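Local coordinates for protein porin B (Pseudomonas putida, PDB 4GEY) that probably lets sugars such as glucose cross the outer membrane of Pseudomonas putida, acting as a beta-barrel channel of the carbohydrate-selective OprB porin family, at residues A[20-26]-A[400-404]; A[343-349]-A[394-400]. The protein carries 2 engineered substitutions. One frame throughout, in Å; residues are numbered along the deposited sequence.

Contact 1 (A[20-26]-A[400-404]); sequences SSESKWM and VTNWL
The indole of Trp-403 turns a face to the side chain of Met-26 and its edge to the carbonyl oxygens of Ser-20 and Ser-23, in a contact that fastens an N-terminal loop to the short turn joining strands 388-399 and 404-414 of the porin beta-barrel. A chi1 of 52° sets CG of Trp-403 between its own backbone N and carbonyl carbon, and from there the ring is packed on both faces. CG of the selenomethionine Met-26 comes over one face, 3.6 Å from the centroid of the six-membered ring and 12° off the normal: a CH-pi contact. SE lies obliquely to the same ring, completing a Met-aromatic contact suited to a flexible, polarisable side chain. CB of Thr-401 covers the opposite face, towards the rim.

The edge of the indole is polar. NE1 of Trp-403 gives a hydrogen bond to O of Ser-20, 2.8 Å away; the oxygen lies near the ring plane, although the nitrogen sits above the carbonyl plane. O of Ser-23 lies near CD1. Tryptophan suits the place because it unites a broad apolar surface with one N-H.

Asn-402 points its CB toward the loop, and two bonds hold it. Its backbone N donates to O of Ser-21 (3.0 Å), while ND2 reaches O of Glu-22 at 3.1 Å in a nearly straight bond (175°), with that oxygen in the amide plane but ND2 above the carbonyl plane. Thr-401 shapes the turn: its OG1 accepts from N of Trp-403, forming an ST turn. Strand 425-435 adds anchorage, since Ser-435 hydrogen-bonds the backbones of both Met-26 and Trp-403. OG of Ser-23 donates to an in-plane lone pair of the Trp-25 carbonyl oxygen, 2.7 Å from OG to O.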
ATOM      1  N   SER A  20      23.713   9.020 -17.024  1.00 42.90           N
ATOM      2  CA  SER A  20      24.857   9.057 -16.122  1.00 42.92           C
ATOM      3  C   SER A  20      24.573   8.643 -14.685  1.00 48.19           C
ATOM      4  O   SER A  20      23.433   8.690 -14.211  1.00 50.71           O
ATOM      5  CB  SER A  20      25.413  10.477 -16.100  1.00 55.89           C
ATOM      6  OG  SER A  20      24.451  11.372 -15.555  1.00 61.71           O
ATOM      7  N   SER A  21      25.644   8.292 -13.982  1.00 46.11           N
ATOM      8  CA  SER A  21      25.559   7.784 -12.623  1.00 53.66           C
ATOM      9  C   SER A  21      24.806   8.692 -11.663  1.00 54.08           C
ATOM     10  O   SER A  21      24.030   8.199 -10.832  1.00 59.90           O
ATOM     11  CB  SER A  21      26.955   7.496 -12.081  1.00 64.19           C
ATOM     12  OG  SER A  21      27.507   6.354 -12.721  1.00 74.36           O
ATOM     13  N   GLU A  22      25.009  10.004 -11.780  1.00 45.16           N
ATOM     14  CA  GLU A  22      24.435  10.928 -10.802  1.00 43.48           C
ATOM     15  C   GLU A  22      23.199  11.713 -11.226  1.00 40.15           C
ATOM     16  O   GLU A  22      22.629  12.425 -10.409  1.00 46.03           O
ATOM     17  CB  GLU A  22      25.489  11.873 -10.208  1.00 54.19           C
ATOM     18  CG  GLU A  22      26.913  11.675 -10.686  1.00 65.94           C
ATOM     19  CD  GLU A  22      27.866  11.263  -9.575  1.00 71.21           C
ATOM     20  OE1 GLU A  22      27.565  10.276  -8.870  1.00 69.16           O
ATOM     21  OE2 GLU A  22      28.923  11.917  -9.421  1.00 72.40           O
ATOM     22  N   SER A  23      22.775  11.592 -12.478  1.00 42.22           N
ATOM     23  CA  SER A  23      21.486  12.158 -12.876  1.00 44.38           C
ATOM     24  C   SER A  23      20.362  11.371 -12.217  1.00 46.21           C
ATOM     25  O   SER A  23      20.402  10.145 -12.195  1.00 58.18           O
ATOM     26  CB  SER A  23      21.316  12.079 -14.387  1.00 53.26           C
ATOM     27  OG  SER A  23      20.045  12.550 -14.771  1.00 60.34           O
ATOM     28  N   LYS A  24      19.352  12.048 -11.690  1.00 43.05           N
ATOM     29  CA  LYS A  24      18.206  11.321 -11.154  1.00 41.15           C
ATOM     30  C   LYS A  24      17.210  10.964 -12.259  1.00 37.56           C
ATOM     31  O   LYS A  24      16.165  10.363 -12.006  1.00 33.19           O
ATOM     32  CB  LYS A  24      17.534  12.082 -10.010  1.00 43.46           C
ATOM     33  CG  LYS A  24      16.888  13.415 -10.379  1.00 50.67           C
ATOM     34  CD  LYS A  24      16.039  13.893  -9.199  1.00 57.92           C
ATOM     35  CE  LYS A  24      15.400  15.258  -9.426  1.00 63.13           C
ATOM     36  NZ  LYS A  24      14.612  15.696  -8.229  1.00 60.27           N
ATOM     37  N   TRP A  25      17.548  11.340 -13.487  1.00 30.82           N
ATOM     38  CA  TRP A  25      16.781  10.924 -14.658  1.00 34.50           C
ATOM     39  C   TRP A  25      17.638  10.166 -15.690  1.00 35.49           C
ATOM     40  O   TRP A  25      18.733  10.587 -16.071  1.00 37.42           O
ATOM     41  CB  TRP A  25      16.136  12.121 -15.342  1.00 38.10           C
ATOM     42  CG  TRP A  25      15.616  13.164 -14.424  1.00 41.13           C
ATOM     43  CD1 TRP A  25      14.559  13.058 -13.571  1.00 39.81           C
ATOM     44  CD2 TRP A  25      16.113  14.499 -14.288  1.00 43.34           C
ATOM     45  NE1 TRP A  25      14.378  14.242 -12.896  1.00 37.02           N
ATOM     46  CE2 TRP A  25      15.319  15.143 -13.318  1.00 40.64           C
ATOM     47  CE3 TRP A  25      17.154  15.210 -14.887  1.00 43.19           C
ATOM     48  CZ2 TRP A  25      15.533  16.474 -12.937  1.00 37.30           C
ATOM     49  CZ3 TRP A  25      17.367  16.529 -14.506  1.00 41.43           C
ATOM     50  CH2 TRP A  25      16.558  17.145 -13.539  1.00 37.84           C
HETATM   51  N   MSE A  26      17.118   9.051 -16.164  1.00 36.47           N
HETATM   52  CA  MSE A  26      17.845   8.261 -17.139  1.00 42.05           C
HETATM   53  C   MSE A  26      18.087   9.029 -18.428  1.00 47.91           C
HETATM   54  O   MSE A  26      19.126   8.861 -19.067  1.00 52.45           O
HETATM   55  CB  MSE A  26      17.086   6.980 -17.438  1.00 40.15           C
HETATM   56  CG  MSE A  26      17.859   6.017 -18.285  1.00 40.47           C
HETATM   57 SE   MSE A  26      16.730   4.500 -18.736  1.00 62.55          SE
HETATM   58  CE  MSE A  26      16.186   5.039 -20.537  1.00 43.49           C
ATOM     59  N   VAL A 400      22.380   1.219  -8.399  1.00 28.78           N
ATOM     60  CA  VAL A 400      23.107   1.203  -9.657  1.00 29.84           C
ATOM     61  C   VAL A 400      23.453   2.620 -10.095  1.00 30.52           C
ATOM     62  O   VAL A 400      24.617   2.952 -10.276  1.00 35.13           O
ATOM     63  CB  VAL A 400      22.320   0.504 -10.799  1.00 29.63           C
ATOM     64  CG1 VAL A 400      23.280   0.177 -11.939  1.00 33.56           C
ATOM     65  CG2 VAL A 400      21.651  -0.752 -10.317  1.00 28.78           C
ATOM     66  N   THR A 401      22.423   3.435 -10.286  1.00 29.93           N
ATOM     67  CA  THR A 401      22.588   4.869 -10.509  1.00 35.76           C
ATOM     68  C   THR A 401      21.623   5.628  -9.618  1.00 29.52           C
ATOM     69  O   THR A 401      20.933   5.032  -8.794  1.00 39.14           O
ATOM     70  CB  THR A 401      22.323   5.269 -11.973  1.00 41.69           C
ATOM     71  OG1 THR A 401      20.964   4.967 -12.324  1.00 37.35           O
ATOM     72  CG2 THR A 401      23.285   4.539 -12.912  1.00 38.53           C
ATOM     73  N   ASN A 402      21.571   6.945  -9.777  1.00 39.35           N
ATOM     74  CA  ASN A 402      20.559   7.733  -9.076  1.00 34.85           C
ATOM     75  C   ASN A 402      19.206   7.617  -9.762  1.00 28.50           C
ATOM     76  O   ASN A 402      18.202   8.129  -9.257  1.00 46.14           O
ATOM     77  CB  ASN A 402      20.978   9.199  -8.973  1.00 43.50           C
ATOM     78  CG  ASN A 402      21.975   9.440  -7.856  1.00 47.59           C
ATOM     79  OD1 ASN A 402      22.014   8.693  -6.876  1.00 55.47           O
ATOM     80  ND2 ASN A 402      22.782  10.486  -7.993  1.00 37.00           N
ATOM     81  N   TRP A 403      19.181   6.943 -10.913  1.00 30.36           N
ATOM     82  CA  TRP A 403      17.943   6.732 -11.644  1.00 28.37           C
ATOM     83  C   TRP A 403      17.580   5.254 -11.732  1.00 39.30           C
ATOM     84  O   TRP A 403      16.587   4.896 -12.363  1.00 40.87           O
ATOM     85  CB  TRP A 403      18.005   7.368 -13.040  1.00 29.35           C
ATOM     86  CG  TRP A 403      19.213   6.973 -13.876  1.00 30.44           C
ATOM     87  CD1 TRP A 403      20.375   7.677 -14.023  1.00 31.81           C
ATOM     88  CD2 TRP A 403      19.358   5.791 -14.680  1.00 30.68           C
ATOM     89  NE1 TRP A 403      21.241   6.999 -14.863  1.00 32.40           N
ATOM     90  CE2 TRP A 403      20.639   5.840 -15.274  1.00 31.91           C
ATOM     91  CE3 TRP A 403      18.538   4.691 -14.939  1.00 32.40           C
ATOM     92  CZ2 TRP A 403      21.114   4.830 -16.123  1.00 40.12           C
ATOM     93  CZ3 TRP A 403      19.016   3.682 -15.783  1.00 34.91           C
ATOM     94  CH2 TRP A 403      20.285   3.766 -16.367  1.00 31.89           C
ATOM     95  N   LEU A 404      18.371   4.397 -11.097  1.00 27.74           N
ATOM     96  CA  LEU A 404      18.139   2.959 -11.182  1.00 27.34           C
ATOM     97  C   LEU A 404      18.518   2.237  -9.891  1.00 34.17           C
ATOM     98  O   LEU A 404      19.660   2.316  -9.437  1.00 32.18           O
ATOM     99  CB  LEU A 404      18.925   2.362 -12.352  1.00 28.29           C
ATOM    100  CG  LEU A 404      18.447   1.057 -13.028  1.00 28.14           C
ATOM    101  CD1 LEU A 404      19.602   0.109 -13.300  1.00 28.90           C
ATOM    102  CD2 LEU A 404      17.339   0.345 -12.287  1.00 26.99           C
TER

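Contact 2 (A[343-349]-A[394-400]); sequences RPKDDIG and LYYGFHV. With C8E ((hydroxyethyloxy)tri(ethyloxy)octane), chain D; C8E ((hydroxyethyloxy)tri(ethyloxy)octane), chain E.
Arg-343 and His-399 meet through a weak hydrogen bond, NH2 of the arginine to O of the histidine, 3.0 Å long. The same guanidinium makes a side-on salt bridge to Asp-346, NE donating to OD2 and NH2 to OD1, closing over the type I turn from Arg-343 to Asp-346. Lys-345, with CG anti to its carbonyl carbon (chi1 -63°) and the chain extended beyond, lays its apolar length over the imidazole: CD stands 3.7 Å from the centroid of the His-399 ring, a CH-pi contact that a long methylene chain can make.

Asp-346 gathers donors on both oxygens. OD1 receives the backbone N of His-399 at 2.7 Å on its syn side, and the hydroxyl OH of Tyr-396 binds the anti lone pair of OD2, with ring and carboxylate 83° apart. With an alanine at this position, the guanidinium of Arg-343 would probably lose its counter-charge, and the Tyr-396 hydroxyl and the His-399 N-H their shared acceptor group.

At Asp-347 segment 343-349 enters strand 347-357, which runs antiparallel to strand 388-399 in the barrel wall, and Asp-347 with Gly-397 forms a hydrogen-bonded pair. OD2 of Asp-347 takes a bond from OH of Tyr-395 (2.9 Å), met from above the carboxylate plane. Ile-348 points to the other face, where its CG1 touches CD2 of Tyr-396 at 3.8 Å; two detergent molecules pack against Leu-394, Tyr-396 and Phe-398, consistent with a membrane-facing surface. Gly-349 lies against one face of the Tyr-395 ring, its CA 3.8 Å from the centroid in a CH-pi contact; a CB here would run into that ring. Its N and O both bond the backbone of Tyr-395.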
ATOM      1  N   ARG A 343      29.870   0.147  -0.713  1.00 48.58           N
ATOM      2  CA  ARG A 343      28.571   0.411  -1.320  1.00 44.03           C
ATOM      3  C   ARG A 343      27.649   1.197  -0.382  1.00 45.44           C
ATOM      4  O   ARG A 343      26.649   0.669   0.119  1.00 46.99           O
ATOM      5  CB  ARG A 343      27.935  -0.901  -1.778  1.00 40.04           C
ATOM      6  CG  ARG A 343      28.802  -1.673  -2.783  1.00 46.09           C
ATOM      7  CD  ARG A 343      28.700  -1.094  -4.182  1.00 33.20           C
ATOM      8  NE  ARG A 343      27.304  -1.024  -4.588  1.00 31.86           N
ATOM      9  CZ  ARG A 343      26.860  -0.308  -5.612  1.00 39.75           C
ATOM     10  NH1 ARG A 343      27.707   0.403  -6.354  1.00 32.77           N
ATOM     11  NH2 ARG A 343      25.567  -0.289  -5.883  1.00 33.82           N
ATOM     12  N   PRO A 344      27.987   2.479  -0.157  1.00 44.13           N
ATOM     13  CA  PRO A 344      27.399   3.359   0.859  1.00 41.45           C
ATOM     14  C   PRO A 344      25.948   3.754   0.601  1.00 39.68           C
ATOM     15  O   PRO A 344      25.304   4.292   1.509  1.00 32.75           O
ATOM     16  CB  PRO A 344      28.281   4.609   0.778  1.00 37.78           C
ATOM     17  CG  PRO A 344      28.745   4.628  -0.621  1.00 33.40           C
ATOM     18  CD  PRO A 344      29.003   3.189  -0.952  1.00 33.47           C
ATOM     19  N   LYS A 345      25.450   3.521  -0.609  1.00 38.39           N
ATOM     20  CA  LYS A 345      24.067   3.855  -0.913  1.00 29.77           C
ATOM     21  C   LYS A 345      23.172   2.623  -1.024  1.00 33.63           C
ATOM     22  O   LYS A 345      21.973   2.763  -1.255  1.00 41.56           O
ATOM     23  CB  LYS A 345      23.966   4.697  -2.185  1.00 29.10           C
ATOM     24  CG  LYS A 345      24.651   6.040  -2.096  1.00 35.00           C
ATOM     25  CD  LYS A 345      24.286   6.910  -3.283  1.00 44.84           C
ATOM     26  CE  LYS A 345      24.688   8.361  -3.064  1.00 51.43           C
ATOM     27  NZ  LYS A 345      24.303   9.201  -4.233  1.00 55.66           N
ATOM     28  N   ASP A 346      23.744   1.428  -0.861  1.00 31.02           N
ATOM     29  CA  ASP A 346      22.960   0.191  -0.895  1.00 29.91           C
ATOM     30  C   ASP A 346      22.177   0.003   0.400  1.00 37.92           C
ATOM     31  O   ASP A 346      22.532   0.563   1.436  1.00 47.45           O
ATOM     32  CB  ASP A 346      23.858  -1.029  -1.102  1.00 33.71           C
ATOM     33  CG  ASP A 346      24.305  -1.200  -2.545  1.00 40.83           C
ATOM     34  OD1 ASP A 346      23.904  -0.389  -3.409  1.00 38.42           O
ATOM     35  OD2 ASP A 346      25.056  -2.161  -2.808  1.00 44.01           O
ATOM     36  N   ASP A 347      21.114  -0.789   0.356  1.00 36.19           N
ATOM     37  CA  ASP A 347      20.364  -1.068   1.578  1.00 27.88           C
ATOM     38  C   ASP A 347      19.991  -2.542   1.766  1.00 33.05           C
ATOM     39  O   ASP A 347      19.897  -3.319   0.805  1.00 36.05           O
ATOM     40  CB  ASP A 347      19.164  -0.120   1.755  1.00 28.57           C
ATOM     41  CG  ASP A 347      18.076  -0.320   0.710  1.00 38.60           C
ATOM     42  OD1 ASP A 347      18.394  -0.753  -0.420  1.00 49.03           O
ATOM     43  OD2 ASP A 347      16.891  -0.028   1.016  1.00 40.09           O
ATOM     44  N   ILE A 348      19.850  -2.927   3.030  1.00 33.34           N
ATOM     45  CA  ILE A 348      19.441  -4.276   3.384  1.00 34.46           C
ATOM     46  C   ILE A 348      18.135  -4.197   4.152  1.00 38.46           C
ATOM     47  O   ILE A 348      18.059  -3.512   5.163  1.00 43.64           O
ATOM     48  CB  ILE A 348      20.482  -4.947   4.273  1.00 25.83           C
ATOM     49  CG1 ILE A 348      21.800  -5.071   3.531  1.00 29.31           C
ATOM     50  CG2 ILE A 348      20.014  -6.331   4.658  1.00 32.86           C
ATOM     51  CD1 ILE A 348      22.890  -5.681   4.343  1.00 27.78           C
ATOM     52  N   GLY A 349      17.102  -4.882   3.674  1.00 38.53           N
ATOM     53  CA  GLY A 349      15.823  -4.857   4.353  1.00 30.34           C
ATOM     54  C   GLY A 349      15.407  -6.198   4.927  1.00 38.84           C
ATOM     55  O   GLY A 349      15.708  -7.250   4.354  1.00 40.12           O
ATOM     56  N   LEU A 394      13.364 -10.532   2.995  1.00 29.56           N
ATOM     57  CA  LEU A 394      14.719 -10.037   3.160  1.00 31.96           C
ATOM     58  C   LEU A 394      15.183  -9.571   1.780  1.00 38.92           C
ATOM     59  O   LEU A 394      15.050 -10.311   0.799  1.00 32.06           O
ATOM     60  CB  LEU A 394      15.624 -11.135   3.704  1.00 25.15           C
ATOM     61  CG  LEU A 394      17.119 -10.931   3.491  1.00 27.24           C
ATOM     62  CD1 LEU A 394      17.591  -9.732   4.294  1.00 24.46           C
ATOM     63  CD2 LEU A 394      17.923 -12.204   3.829  1.00 25.11           C
ATOM     64  N   TYR A 395      15.689  -8.343   1.689  1.00 22.85           N
ATOM     65  CA  TYR A 395      16.129  -7.843   0.395  1.00 27.28           C
ATOM     66  C   TYR A 395      17.485  -7.155   0.435  1.00 29.54           C
ATOM     67  O   TYR A 395      17.994  -6.818   1.504  1.00 26.68           O
ATOM     68  CB  TYR A 395      15.061  -6.944  -0.259  1.00 28.06           C
ATOM     69  CG  TYR A 395      14.913  -5.524   0.296  1.00 27.65           C
ATOM     70  CD1 TYR A 395      15.895  -4.564   0.090  1.00 29.64           C
ATOM     71  CD2 TYR A 395      13.767  -5.135   0.963  1.00 29.61           C
ATOM     72  CE1 TYR A 395      15.764  -3.297   0.559  1.00 29.20           C
ATOM     73  CE2 TYR A 395      13.620  -3.845   1.439  1.00 32.82           C
ATOM     74  CZ  TYR A 395      14.628  -2.931   1.234  1.00 34.59           C
ATOM     75  OH  TYR A 395      14.521  -1.636   1.701  1.00 36.91           O
ATOM     76  N   TYR A 396      18.058  -6.944  -0.748  1.00 30.80           N
ATOM     77  CA  TYR A 396      19.287  -6.165  -0.891  1.00 32.96           C
ATOM     78  C   TYR A 396      19.101  -5.204  -2.067  1.00 33.98           C
ATOM     79  O   TYR A 396      18.827  -5.631  -3.187  1.00 32.63           O
ATOM     80  CB  TYR A 396      20.517  -7.066  -1.108  1.00 25.76           C
ATOM     81  CG  TYR A 396      21.811  -6.277  -1.114  1.00 35.51           C
ATOM     82  CD1 TYR A 396      22.170  -5.498  -2.214  1.00 35.07           C
ATOM     83  CD2 TYR A 396      22.666  -6.280  -0.008  1.00 39.56           C
ATOM     84  CE1 TYR A 396      23.340  -4.744  -2.212  1.00 37.75           C
ATOM     85  CE2 TYR A 396      23.846  -5.532  -0.000  1.00 28.25           C
ATOM     86  CZ  TYR A 396      24.167  -4.766  -1.104  1.00 33.16           C
ATOM     87  OH  TYR A 396      25.309  -4.017  -1.127  1.00 35.09           O
ATOM     88  N   GLY A 397      19.260  -3.909  -1.819  1.00 32.70           N
ATOM     89  CA  GLY A 397      19.076  -2.920  -2.867  1.00 29.70           C
ATOM     90  C   GLY A 397      20.388  -2.421  -3.443  1.00 37.55           C
ATOM     91  O   GLY A 397      21.147  -1.764  -2.736  1.00 36.84           O
ATOM     92  N   PHE A 398      20.676  -2.734  -4.709  1.00 34.85           N
ATOM     93  CA  PHE A 398      21.862  -2.168  -5.348  1.00 35.23           C
ATOM     94  C   PHE A 398      21.498  -0.799  -5.871  1.00 35.89           C
ATOM     95  O   PHE A 398      20.538  -0.645  -6.632  1.00 46.15           O
ATOM     96  CB  PHE A 398      22.379  -3.009  -6.523  1.00 38.57           C
ATOM     97  CG  PHE A 398      22.757  -4.414  -6.161  1.00 45.08           C
ATOM     98  CD1 PHE A 398      24.046  -4.717  -5.751  1.00 43.95           C
ATOM     99  CD2 PHE A 398      21.824  -5.450  -6.259  1.00 46.63           C
ATOM    100  CE1 PHE A 398      24.399  -6.035  -5.430  1.00 46.01           C
ATOM    101  CE2 PHE A 398      22.168  -6.764  -5.944  1.00 42.96           C
ATOM    102  CZ  PHE A 398      23.454  -7.056  -5.531  1.00 45.36           C
ATOM    103  N   HIS A 399      22.253   0.201  -5.450  1.00 32.76           N
ATOM    104  CA  HIS A 399      22.100   1.535  -6.003  1.00 31.97           C
ATOM    105  C   HIS A 399      22.956   1.606  -7.268  1.00 33.08           C
ATOM    106  O   HIS A 399      24.122   1.984  -7.212  1.00 34.81           O
ATOM    107  CB  HIS A 399      22.539   2.588  -4.982  1.00 28.08           C
ATOM    108  CG  HIS A 399      22.417   3.990  -5.477  1.00 39.84           C
ATOM    109  ND1 HIS A 399      23.321   4.549  -6.359  1.00 36.68           N
ATOM    110  CD2 HIS A 399      21.498   4.951  -5.223  1.00 27.79           C
ATOM    111  CE1 HIS A 399      22.962   5.791  -6.625  1.00 33.78           C
ATOM    112  NE2 HIS A 399      21.854   6.058  -5.953  1.00 28.51           N
ATOM    113  N   VAL A 400      22.380   1.219  -8.399  1.00 28.78           N
ATOM    114  CA  VAL A 400      23.107   1.203  -9.657  1.00 29.84           C
ATOM    115  C   VAL A 400      23.453   2.620 -10.095  1.00 30.52           C
ATOM    116  O   VAL A 400      24.617   2.952 -10.276  1.00 35.13           O
ATOM    117  CB  VAL A 400      22.320   0.504 -10.799  1.00 29.63           C
ATOM    118  CG1 VAL A 400      23.280   0.177 -11.939  1.00 33.56           C
ATOM    119  CG2 VAL A 400      21.651  -0.752 -10.317  1.00 28.78           C
TER
HETATM  120  C1  C8E D 503      16.593 -12.822  -6.903  1.00 50.21           C
HETATM  121  C2  C8E D 503      16.347 -13.887  -5.838  1.00 52.18           C
HETATM  122  C3  C8E D 503      17.597 -14.102  -4.988  1.00 57.97           C
HETATM  123  C4  C8E D 503      17.286 -13.806  -3.524  1.00 62.28           C
HETATM  124  C5  C8E D 503      17.886 -12.477  -3.051  1.00 67.24           C
HETATM  125  C6  C8E D 503      18.714 -12.614  -1.770  1.00 63.75           C
HETATM  126  C7  C8E D 503      18.624 -11.371  -0.887  1.00 59.25           C
HETATM  127  C8  C8E D 503      19.078 -11.684   0.535  1.00 65.65           C
HETATM  128  O9  C8E D 503      20.419 -11.283   0.784  1.00 75.09           O
HETATM  129  C10 C8E D 503      20.566 -10.330   1.828  1.00 73.44           C
HETATM  130  C11 C8E D 503      21.888 -10.518   2.588  1.00 74.09           C
HETATM  131  O12 C8E D 503      23.035 -10.488   1.748  1.00 80.75           O
HETATM  132  C13 C8E D 503      24.159  -9.867   2.370  1.00 79.97           C
HETATM  133  C14 C8E D 503      25.161  -9.305   1.349  1.00 77.89           C
HETATM  134  O15 C8E D 503      26.481  -9.275   1.873  1.00 79.32           O
HETATM  135  C16 C8E D 503      27.100  -8.001   1.794  1.00 78.53           C
HETATM  136  C17 C8E D 503      28.359  -8.011   0.921  1.00 79.99           C
HETATM  137  O18 C8E D 503      28.940  -6.714   0.862  1.00 77.81           O
HETATM  138  C19 C8E D 503      30.241  -6.608   1.415  1.00 70.24           C
HETATM  139  C20 C8E D 503      30.984  -5.478   0.704  1.00 65.88           C
HETATM  140  O21 C8E D 503      32.351  -5.778   0.524  1.00 66.45           O
HETATM  141  C10 C8E E 504      32.074  -5.838  -2.622  1.00 73.84           C
HETATM  142  C11 C8E E 504      31.106  -5.783  -3.802  1.00 76.38           C
HETATM  143  O12 C8E E 504      29.768  -5.688  -3.362  1.00 79.59           O
HETATM  144  C13 C8E E 504      29.323  -6.851  -2.689  1.00 85.74           C
HETATM  145  C14 C8E E 504      28.011  -7.367  -3.280  1.00 86.31           C
HETATM  146  O15 C8E E 504      27.008  -7.329  -2.284  1.00 88.40           O
HETATM  147  C16 C8E E 504      26.387  -8.577  -2.038  1.00 87.88           C
HETATM  148  C17 C8E E 504      25.356  -8.933  -3.112  1.00 81.30           C
HETATM  149  O18 C8E E 504      24.311  -9.694  -2.532  1.00 71.09           O
HETATM  150  C19 C8E E 504      23.087  -9.588  -3.224  1.00 66.28           C
HETATM  151  C20 C8E E 504      22.351 -10.920  -3.146  1.00 67.27           C
HETATM  152  O21 C8E E 504      22.301 -11.518  -4.422  1.00 66.61           O

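Contact 2 binds two neighbouring barrel strands, and contact 1 secures the turn that follows the second of them, so the N-terminal loop is tied to the same end of the barrel wall. Their centres are 15 Å apart and Val-400 belongs to both. Side chains bridge them: His-399 NE2 makes a weak hydrogen bond to OD1 of Asn-402. NZ of Lys-345 merely packs near OD1 of Asn-402, at 3.5 Å. Both contacts lie well out from the centre of the chain, contact 1 about 26 Å and contact 2 about 21 Å between centres. The glucose pocket, with Arg-98, Glu-121 and Trp-123 among its residues, draws on neither.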